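Local structure of trichothecene 3-O-acetyltransferase (Gibberella zeae, 2RKV) at residues D8-L13 and T194-L199; P297-S302 and R346-A351; T352-N357 and S361-T366. The protein transfers the acetyl group of acetyl coenzyme A to the 3-hydroxyl of trichothecene mycotoxins such as T-2 and deoxynivalenol, as a BAHD-superfamily acyltransferase. All blocks are in the same frame, centred on the assembly; numbering follows the deposited sequence.

Contact 1 of 3, residues D8-L13 and T194-L199; sequences DTLGQL and TIVPYL
Thr9 and Tyr198 supply the polar part of this contact: their side chains approach from opposite directions and their hydroxyls share a hydrogen bond, Thr9 OG1 lying 2.7 Å from Tyr198 OH. OG1 sits at the edge of the phenol, in the plane of the ring. The torsion of Thr9 (chi1 -59°) sets OG1 anti to the carbonyl carbon and beside the backbone N, from where it faces the phenol.

The one apolar pair is loose, Leu10 CD1 coming to 4.4 Å from Val196 CG2, methyl against methyl. A separate packing contact brings a methyl onto a carboxylate: Ile195 turns its CG2 branch to Asp8, with CG2 3.5 Å from Asp8 OD1. The carboxylate itself is satisfied elsewhere, OD1 by Tyr305 OH and OD2 by the backbone N of Leu308, which fix its rotation while the isoleucine methyl rests against it.

Residues 10-12 form a short 3-10 turn in the loop between strands 5-6 and 20-28, while 194-199 runs without regular structure between helix 182-187 and strand 229-236. Helix 340-356 packs against both loops, Leu350 meeting Leu10, Ala351 meeting Val196, and His355 stacking its ring on Tyr198.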
loop_
_atom_site.group_PDB
_atom_site.type_symbol
_atom_site.label_atom_id
_atom_site.label_comp_id
_atom_site.label_asym_id
_atom_site.label_seq_id
_atom_site.Cartn_x
_atom_site.Cartn_y
_atom_site.Cartn_z
ATOM N N ASP A 8 -16.308 2.720 4.282
ATOM C CA ASP A 8 -15.750 3.290 5.504
ATOM C C ASP A 8 -15.743 4.802 5.357
ATOM O O ASP A 8 -15.482 5.321 4.268
ATOM C CB ASP A 8 -14.303 2.821 5.691
ATOM C CG ASP A 8 -14.209 1.343 5.993
ATOM O OD1 ASP A 8 -14.443 0.966 7.159
ATOM O OD2 ASP A 8 -13.864 0.578 5.071
ATOM N N THR A 9 -16.017 5.509 6.449
ATOM C CA THR A 9 -15.940 6.973 6.405
ATOM C C THR A 9 -14.550 7.441 5.956
ATOM O O THR A 9 -14.431 8.372 5.153
ATOM C CB THR A 9 -16.385 7.595 7.737
ATOM O OG1 THR A 9 -17.739 7.185 7.993
ATOM C CG2 THR A 9 -16.324 9.127 7.670
ATOM N N LEU A 10 -13.512 6.759 6.436
ATOM C CA LEU A 10 -12.139 7.053 6.033
ATOM C C LEU A 10 -11.927 6.810 4.539
ATOM O O LEU A 10 -11.077 7.461 3.915
ATOM C CB LEU A 10 -11.148 6.221 6.855
ATOM C CG LEU A 10 -11.104 6.504 8.359
ATOM C CD1 LEU A 10 -10.246 5.446 9.057
ATOM C CD2 LEU A 10 -10.569 7.909 8.620
ATOM N N GLY A 11 -12.704 5.886 3.971
ATOM C CA GLY A 11 -12.630 5.577 2.540
ATOM C C GLY A 11 -13.344 6.594 1.659
ATOM O O GLY A 11 -13.324 6.486 0.423
ATOM N N GLN A 12 -13.999 7.572 2.283
ATOM C CA GLN A 12 -14.619 8.647 1.527
ATOM C C GLN A 12 -13.582 9.748 1.224
ATOM O O GLN A 12 -13.921 10.737 0.590
ATOM C CB GLN A 12 -15.850 9.221 2.252
ATOM C CG GLN A 12 -16.868 8.180 2.780
ATOM C CD GLN A 12 -17.812 7.614 1.707
ATOM O OE1 GLN A 12 -17.856 8.089 0.571
ATOM N NE2 GLN A 12 -18.583 6.595 2.085
ATOM N N LEU A 13 -12.336 9.574 1.689
ATOM C CA LEU A 13 -11.221 10.481 1.334
ATOM C C LEU A 13 -11.094 10.566 -0.188
ATOM O O LEU A 13 -10.996 9.526 -0.860
ATOM C CB LEU A 13 -9.891 10.007 1.939
ATOM C CG LEU A 13 -9.641 10.249 3.432
ATOM C CD1 LEU A 13 -8.526 9.352 3.970
ATOM C CD2 LEU A 13 -9.327 11.715 3.687
ATOM N N THR A 194 -20.171 2.391 10.584
ATOM C CA THR A 194 -20.194 2.577 12.039
ATOM C C THR A 194 -18.933 2.040 12.721
ATOM O O THR A 194 -18.821 2.092 13.950
ATOM C CB THR A 194 -21.426 1.902 12.672
ATOM O OG1 THR A 194 -21.395 0.502 12.372
ATOM C CG2 THR A 194 -22.729 2.530 12.145
ATOM N N ILE A 195 -17.975 1.551 11.933
ATOM C CA ILE A 195 -16.827 0.826 12.499
ATOM C C ILE A 195 -15.832 1.716 13.265
ATOM O O ILE A 195 -15.057 1.224 14.096
ATOM C CB ILE A 195 -16.120 -0.066 11.435
ATOM C CG1 ILE A 195 -15.486 -1.286 12.125
ATOM C CG2 ILE A 195 -15.125 0.751 10.572
ATOM C CD1 ILE A 195 -15.105 -2.424 11.196
ATOM N N VAL A 196 -15.855 3.015 12.973
ATOM C CA VAL A 196 -15.106 4.004 13.747
ATOM C C VAL A 196 -16.123 4.872 14.490
ATOM O O VAL A 196 -16.806 5.701 13.873
ATOM C CB VAL A 196 -14.199 4.898 12.856
ATOM C CG1 VAL A 196 -13.421 5.904 13.724
ATOM C CG2 VAL A 196 -13.229 4.057 12.031
ATOM N N PRO A 197 -16.256 4.668 15.812
ATOM C CA PRO A 197 -17.202 5.474 16.587
ATOM C C PRO A 197 -16.812 6.950 16.556
ATOM O O PRO A 197 -15.642 7.286 16.759
ATOM C CB PRO A 197 -17.062 4.915 18.006
ATOM C CG PRO A 197 -16.449 3.562 17.839
ATOM C CD PRO A 197 -15.556 3.673 16.646
ATOM N N TYR A 198 -17.782 7.822 16.289
ATOM C CA TYR A 198 -17.486 9.244 16.148
ATOM C C TYR A 198 -17.297 9.938 17.490
ATOM O O TYR A 198 -17.759 9.447 18.525
ATOM C CB TYR A 198 -18.571 9.954 15.334
ATOM C CG TYR A 198 -18.746 9.412 13.933
ATOM C CD1 TYR A 198 -20.000 9.005 13.479
ATOM C CD2 TYR A 198 -17.657 9.300 13.066
ATOM C CE1 TYR A 198 -20.173 8.503 12.192
ATOM C CE2 TYR A 198 -17.815 8.797 11.779
ATOM C CZ TYR A 198 -19.071 8.401 11.350
ATOM O OH TYR A 198 -19.236 7.911 10.084
ATOM N N LEU A 199 -16.597 11.068 17.461
ATOM C CA LEU A 199 -16.443 11.916 18.635
ATOM C C LEU A 199 -17.671 12.812 18.749
ATOM O O LEU A 199 -18.200 13.282 17.744
ATOM C CB LEU A 199 -15.158 12.752 18.542
ATOM C CG LEU A 199 -13.817 12.005 18.456
ATOM C CD1 LEU A 199 -12.671 12.964 18.204
ATOM C CD2 LEU A 199 -13.539 11.160 19.705
#

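Contact 2 of 3, residues P297-S302 and R346-A351; sequences PAMGVS and RTRGLA
Met299 reaches across to Thr347 and Arg348 in a small, partly buried van der Waals contact between two helices, the short helix 296-299 that follows strand 286-294 and the long helix 340-356. About 100 Å² is buried in all, and on the 297-302 side all of it comes from Met299. Its terminal methyl does the closest touching: Met299 CE lies 4.0 Å from both CB and CG2 of Thr347, resting against the methyl branch. The sulfur takes the next position along, with Met299 SD 4.3 Å from Arg348 CG, on the aliphatic part of the arginine. Bends at chi2 (61°) and chi3 (42°) fold the thioether so that sulfur and methyl meet successive residues of the helix.

Immediately after Met299 the short helix ends in a Schellman motif. The chain leaves the helix at Gly300, whose phi is positive (70°), and the bond from Gly300 N to Pro297 O, 3.1 Å long, is one of the two that reach back into the last turn.

The polar ends on the long helix are engaged away from the methionine. Thr347 OG1 bonds to Met343 O, one turn back, and to Asn311 ND2, a residue of the toxin pocket. Arg348 directs its guanidinium group to the carbonyls of Pro197 and Tyr198, leaving its CG methylene beside the sulfur.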
loop_
_atom_site.group_PDB
_atom_site.type_symbol
_atom_site.label_atom_id
_atom_site.label_comp_id
_atom_site.label_asym_id
_atom_site.label_seq_id
_atom_site.Cartn_x
_atom_site.Cartn_y
_atom_site.Cartn_z
ATOM N N PRO A 297 -5.913 -2.565 14.866
ATOM C CA PRO A 297 -5.603 -2.910 16.268
ATOM C C PRO A 297 -6.081 -1.861 17.285
ATOM O O PRO A 297 -6.726 -2.219 18.274
ATOM C CB PRO A 297 -4.079 -3.046 16.268
ATOM C CG PRO A 297 -3.733 -3.384 14.842
ATOM C CD PRO A 297 -4.692 -2.553 14.036
ATOM N N ALA A 298 -5.814 -0.582 17.024
ATOM C CA ALA A 298 -6.258 0.490 17.921
ATOM C C ALA A 298 -7.782 0.539 18.047
ATOM O O ALA A 298 -8.310 0.910 19.098
ATOM C CB ALA A 298 -5.713 1.845 17.463
ATOM N N MET A 299 -8.481 0.152 16.978
ATOM C CA MET A 299 -9.939 0.201 16.950
ATOM C C MET A 299 -10.587 -1.093 17.464
ATOM O O MET A 299 -11.813 -1.171 17.582
ATOM C CB MET A 299 -10.417 0.523 15.528
ATOM C CG MET A 299 -11.679 1.378 15.449
ATOM S SD MET A 299 -11.558 3.028 16.208
ATOM C CE MET A 299 -9.950 3.591 15.710
ATOM N N GLY A 300 -9.761 -2.096 17.757
ATOM C CA GLY A 300 -10.241 -3.407 18.197
ATOM C C GLY A 300 -10.925 -4.193 17.088
ATOM O O GLY A 300 -11.834 -4.994 17.347
ATOM N N VAL A 301 -10.487 -3.968 15.852
ATOM C CA VAL A 301 -11.089 -4.605 14.680
ATOM C C VAL A 301 -10.213 -5.766 14.194
ATOM O O VAL A 301 -8.984 -5.697 14.250
ATOM C CB VAL A 301 -11.332 -3.562 13.549
ATOM C CG1 VAL A 301 -11.785 -4.223 12.242
ATOM C CG2 VAL A 301 -12.361 -2.516 13.997
ATOM N N SER A 302 -10.862 -6.832 13.727
ATOM C CA SER A 302 -10.183 -8.022 13.217
ATOM C C SER A 302 -9.211 -7.696 12.085
ATOM O O SER A 302 -9.509 -6.871 11.226
ATOM C CB SER A 302 -11.228 -9.013 12.706
ATOM O OG SER A 302 -10.631 -10.063 11.978
ATOM N N ARG A 346 -6.982 9.829 17.325
ATOM C CA ARG A 346 -6.698 10.555 16.097
ATOM C C ARG A 346 -7.583 10.059 14.962
ATOM O O ARG A 346 -8.178 10.856 14.233
ATOM C CB ARG A 346 -5.216 10.437 15.734
ATOM C CG ARG A 346 -4.298 11.207 16.708
ATOM C CD ARG A 346 -2.823 11.110 16.333
ATOM N NE ARG A 346 -2.597 11.616 14.985
ATOM C CZ ARG A 346 -2.231 10.864 13.955
ATOM N NH1 ARG A 346 -2.002 9.557 14.122
ATOM N NH2 ARG A 346 -2.082 11.416 12.760
ATOM N N THR A 347 -7.694 8.740 14.848
ATOM C CA THR A 347 -8.473 8.119 13.781
ATOM C C THR A 347 -9.958 8.441 13.944
ATOM O O THR A 347 -10.656 8.718 12.960
ATOM C CB THR A 347 -8.204 6.595 13.730
ATOM O OG1 THR A 347 -6.803 6.380 13.512
ATOM C CG2 THR A 347 -8.991 5.931 12.598
ATOM N N ARG A 348 -10.442 8.424 15.188
ATOM C CA ARG A 348 -11.825 8.817 15.460
ATOM C C ARG A 348 -12.063 10.282 15.083
ATOM O O ARG A 348 -13.127 10.628 14.570
ATOM C CB ARG A 348 -12.198 8.569 16.925
ATOM C CG ARG A 348 -12.316 7.098 17.279
ATOM C CD ARG A 348 -12.647 6.931 18.754
ATOM N NE ARG A 348 -14.003 7.390 19.051
ATOM C CZ ARG A 348 -14.452 7.720 20.262
ATOM N NH1 ARG A 348 -13.648 7.671 21.317
ATOM N NH2 ARG A 348 -15.710 8.121 20.413
ATOM N N GLY A 349 -11.067 11.131 15.335
ATOM C CA GLY A 349 -11.142 12.544 14.973
ATOM C C GLY A 349 -11.240 12.763 13.475
ATOM O O GLY A 349 -12.121 13.494 13.001
ATOM N N LEU A 350 -10.346 12.116 12.726
ATOM C CA LEU A 350 -10.375 12.195 11.265
ATOM C C LEU A 350 -11.722 11.700 10.707
ATOM O O LEU A 350 -12.347 12.384 9.886
ATOM C CB LEU A 350 -9.208 11.413 10.650
ATOM C CG LEU A 350 -9.185 11.369 9.118
ATOM C CD1 LEU A 350 -9.125 12.779 8.492
ATOM C CD2 LEU A 350 -8.044 10.529 8.623
ATOM N N ALA A 351 -12.176 10.538 11.175
ATOM C CA ALA A 351 -13.468 9.996 10.740
ATOM C C ALA A 351 -14.612 10.958 11.060
ATOM O O ALA A 351 -15.484 11.179 10.231
ATOM C CB ALA A 351 -13.727 8.609 11.340
#

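Contact 3 of 3, residues T352-N357 and S361-T366; sequences TYLHNN and SNVSLT. With ZBA (12,13-Epoxytrichothec-9-ene-3,4,8,15-tetrol-4,15-diacetate-8-isovalerate), chain D.
The last turn of helix 340-356 faces the irregular chain 361-366 across Leu354 and Val363, whose CA atoms are 7.7 Å apart, as the loop after the helix folds back on its end. Within this loop, Ser364 OG accepts the N-H of Thr366 at 3.2 Å, an ST turn.

Val363 CG2 bears on both Tyr353 and Leu354. It lies in the plane of the Tyr353 ring, at its edge, 3.7 Å from Tyr353 CE2, and it is also 3.9 Å from Leu354 CD2, which touches the CG1 branch of the valine as well. Tyr353 holds its CG anti to the backbone N (chi1 -175°), which carries the ring past Val363, back toward Asn362, where a water bridges Tyr353 OH and Asn362 ND2. One face of the ring is covered by Asn357 ND2, centred 3.4 Å above it.

Further on, the loop enters the T-2 toxin pocket, where Leu365 CD1 is 3.6 Å from O15 of one acetate and Thr366 OG1 meets the methyl C41 of the other. At the helix end, Asn357 ND2 donates to Tyr353 O at 2.8 Å, almost straight at 172°, with the acceptor in its amide plane.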
loop_
_atom_site.group_PDB
_atom_site.type_symbol
_atom_site.label_atom_id
_atom_site.label_comp_id
_atom_site.label_asym_id
_atom_site.label_seq_id
_atom_site.Cartn_x
_atom_site.Cartn_y
_atom_site.Cartn_z
ATOM N N THR A 352 -14.577 11.559 12.251
ATOM C CA THR A 352 -15.633 12.485 12.682
ATOM C C THR A 352 -15.657 13.751 11.826
ATOM O O THR A 352 -16.724 14.188 11.386
ATOM C CB THR A 352 -15.507 12.832 14.188
ATOM O OG1 THR A 352 -15.590 11.621 14.950
ATOM C CG2 THR A 352 -16.648 13.744 14.626
ATOM N N TYR A 353 -14.480 14.323 11.569
ATOM C CA TYR A 353 -14.382 15.496 10.705
ATOM C C TYR A 353 -14.952 15.204 9.315
ATOM O O TYR A 353 -15.717 16.002 8.761
ATOM C CB TYR A 353 -12.938 15.982 10.590
ATOM C CG TYR A 353 -12.821 17.268 9.809
ATOM C CD1 TYR A 353 -12.992 18.503 10.438
ATOM C CD2 TYR A 353 -12.561 17.254 8.437
ATOM C CE1 TYR A 353 -12.891 19.693 9.720
ATOM C CE2 TYR A 353 -12.466 18.444 7.709
ATOM C CZ TYR A 353 -12.629 19.655 8.361
ATOM O OH TYR A 353 -12.529 20.836 7.653
ATOM N N LEU A 354 -14.565 14.061 8.753
ATOM C CA LEU A 354 -15.096 13.639 7.456
ATOM C C LEU A 354 -16.615 13.498 7.523
ATOM O O LEU A 354 -17.341 14.025 6.680
ATOM C CB LEU A 354 -14.449 12.321 7.034
ATOM C CG LEU A 354 -13.021 12.452 6.509
ATOM C CD1 LEU A 354 -12.316 11.096 6.594
ATOM C CD2 LEU A 354 -12.985 13.002 5.072
ATOM N N HIS A 355 -17.094 12.785 8.534
ATOM C CA HIS A 355 -18.524 12.564 8.696
ATOM C C HIS A 355 -19.306 13.887 8.759
ATOM O O HIS A 355 -20.382 14.018 8.156
ATOM C CB HIS A 355 -18.771 11.727 9.952
ATOM C CG HIS A 355 -20.220 11.474 10.239
ATOM N ND1 HIS A 355 -21.030 10.748 9.396
ATOM C CD2 HIS A 355 -20.995 11.838 11.289
ATOM C CE1 HIS A 355 -22.247 10.679 9.908
ATOM N NE2 HIS A 355 -22.253 11.335 11.055
ATOM N N ASN A 356 -18.746 14.855 9.477
ATOM C CA ASN A 356 -19.399 16.148 9.722
ATOM C C ASN A 356 -19.356 17.107 8.539
ATOM O O ASN A 356 -20.004 18.163 8.561
ATOM C CB ASN A 356 -18.779 16.841 10.942
ATOM C CG ASN A 356 -19.109 16.147 12.256
ATOM O OD1 ASN A 356 -20.059 15.359 12.351
ATOM N ND2 ASN A 356 -18.322 16.453 13.291
ATOM N N ASN A 357 -18.580 16.760 7.518
ATOM C CA ASN A 357 -18.373 17.652 6.384
ATOM C C ASN A 357 -18.834 17.056 5.053
ATOM O O ASN A 357 -18.200 16.131 4.542
ATOM C CB ASN A 357 -16.904 18.073 6.315
ATOM C CG ASN A 357 -16.582 19.157 7.314
ATOM O OD1 ASN A 357 -16.811 20.338 7.046
ATOM N ND2 ASN A 357 -16.081 18.767 8.486
ATOM N N SER A 361 -13.424 17.637 0.109
ATOM C CA SER A 361 -12.365 17.921 -0.867
ATOM C C SER A 361 -11.065 18.492 -0.261
ATOM O O SER A 361 -10.008 18.431 -0.904
ATOM C CB SER A 361 -12.878 18.859 -1.960
ATOM O OG SER A 361 -13.196 20.128 -1.414
ATOM N N ASN A 362 -11.143 19.033 0.952
ATOM C CA ASN A 362 -9.959 19.608 1.619
ATOM C C ASN A 362 -9.168 18.615 2.464
ATOM O O ASN A 362 -8.097 18.951 2.979
ATOM C CB ASN A 362 -10.341 20.796 2.510
ATOM C CG ASN A 362 -10.896 21.973 1.729
ATOM O OD1 ASN A 362 -10.498 22.236 0.590
ATOM N ND2 ASN A 362 -11.821 22.693 2.352
ATOM N N VAL A 363 -9.697 17.406 2.625
ATOM C CA VAL A 363 -9.067 16.408 3.483
ATOM C C VAL A 363 -8.094 15.536 2.683
ATOM O O VAL A 363 -8.436 14.991 1.615
ATOM C CB VAL A 363 -10.119 15.545 4.228
ATOM C CG1 VAL A 363 -9.448 14.659 5.266
ATOM C CG2 VAL A 363 -11.179 16.437 4.894
ATOM N N SER A 364 -6.874 15.410 3.201
ATOM C CA SER A 364 -5.849 14.610 2.548
ATOM C C SER A 364 -4.886 14.086 3.593
ATOM O O SER A 364 -4.453 14.831 4.472
ATOM C CB SER A 364 -5.081 15.439 1.517
ATOM O OG SER A 364 -4.001 14.690 0.984
ATOM N N LEU A 365 -4.560 12.803 3.486
ATOM C CA LEU A 365 -3.569 12.180 4.370
ATOM C C LEU A 365 -2.173 12.791 4.211
ATOM O O LEU A 365 -1.300 12.591 5.064
ATOM C CB LEU A 365 -3.515 10.671 4.124
ATOM C CG LEU A 365 -4.781 9.904 4.526
ATOM C CD1 LEU A 365 -4.825 8.543 3.840
ATOM C CD2 LEU A 365 -4.895 9.762 6.046
ATOM N N THR A 366 -1.956 13.520 3.116
ATOM C CA THR A 366 -0.668 14.183 2.893
ATOM C C THR A 366 -0.845 15.683 2.657
ATOM O O THR A 366 -0.103 16.286 1.874
ATOM C CB THR A 366 0.112 13.561 1.720
ATOM O OG1 THR A 366 -0.687 13.630 0.531
ATOM C CG2 THR A 366 0.502 12.109 2.024
HETATM O O18 ZBA D . 0.272 10.153 -3.223
HETATM C C44 ZBA D . -0.776 9.818 -3.601
HETATM C C45 ZBA D . -1.754 10.659 -4.338
HETATM C C46 ZBA D . -1.793 10.323 -5.756
HETATM C C48 ZBA D . -0.495 10.505 -6.354
HETATM C C47 ZBA D . -2.660 11.165 -6.641
HETATM O O17 ZBA D . -1.205 8.563 -3.427
HETATM C C31 ZBA D . -0.330 7.535 -2.939
HETATM C C30 ZBA D . -0.268 7.512 -1.449
HETATM C C32 ZBA D . -0.810 6.279 -3.564
HETATM C C39 ZBA D . -0.724 6.266 -5.074
HETATM C C33 ZBA D . -1.292 5.305 -2.857
HETATM C C34 ZBA D . -1.394 5.308 -1.380
HETATM O O10 ZBA D . -0.238 4.571 -0.935
HETATM C C29 ZBA D . -1.362 6.711 -0.743
HETATM C C38 ZBA D . -2.714 7.374 -0.981
HETATM O O12 ZBA D . -2.577 8.786 -1.004
HETATM C C40 ZBA D . -3.497 9.578 -0.479
HETATM C C41 ZBA D . -3.107 11.026 -0.665
HETATM O O13 ZBA D . -4.444 9.263 0.064
HETATM C C28 ZBA D . -1.094 6.569 0.814
HETATM C C37 ZBA D . -1.198 7.896 1.592
HETATM C C35 ZBA D . 0.260 5.888 0.964
HETATM C C25 ZBA D . -0.016 4.525 0.443
HETATM C C36 ZBA D . 1.539 6.464 1.270
HETATM O O11 ZBA D . 0.767 5.906 2.307
HETATM C C27 ZBA D . -2.005 5.444 1.408
HETATM C C26 ZBA D . -1.240 4.147 1.216
HETATM O O16 ZBA D . -1.993 3.153 0.582
HETATM O O14 ZBA D . -2.075 5.705 2.814
HETATM C C42 ZBA D . -3.063 5.361 3.630
HETATM O O15 ZBA D . -3.050 5.612 4.792
HETATM C C43 ZBA D . -4.084 4.618 2.939
HETATM O O HOH W 1 -12.759 21.236 4.955
#

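How the contacts relate
From the N terminus, the loop after strand 5-6 enters contact 1, which joins it to residues 194-199 after a long excursion through helices and strands of the first half of the chain. Contact 2 then closes a loop of the 43 residues 303-345, and contact 3 spans only the three residues between its two segments, just past the helix end. The three come in series, without nesting or crossing. Helix 340-356 unites them: it supplies one segment each to contacts 2 and 3, while Arg348 and Thr352 bond to the backbone of 194-199. Leu13 and Leu350 both touch Val363, so the N-terminal loop, the helix and the loop entering the toxin pocket pack together.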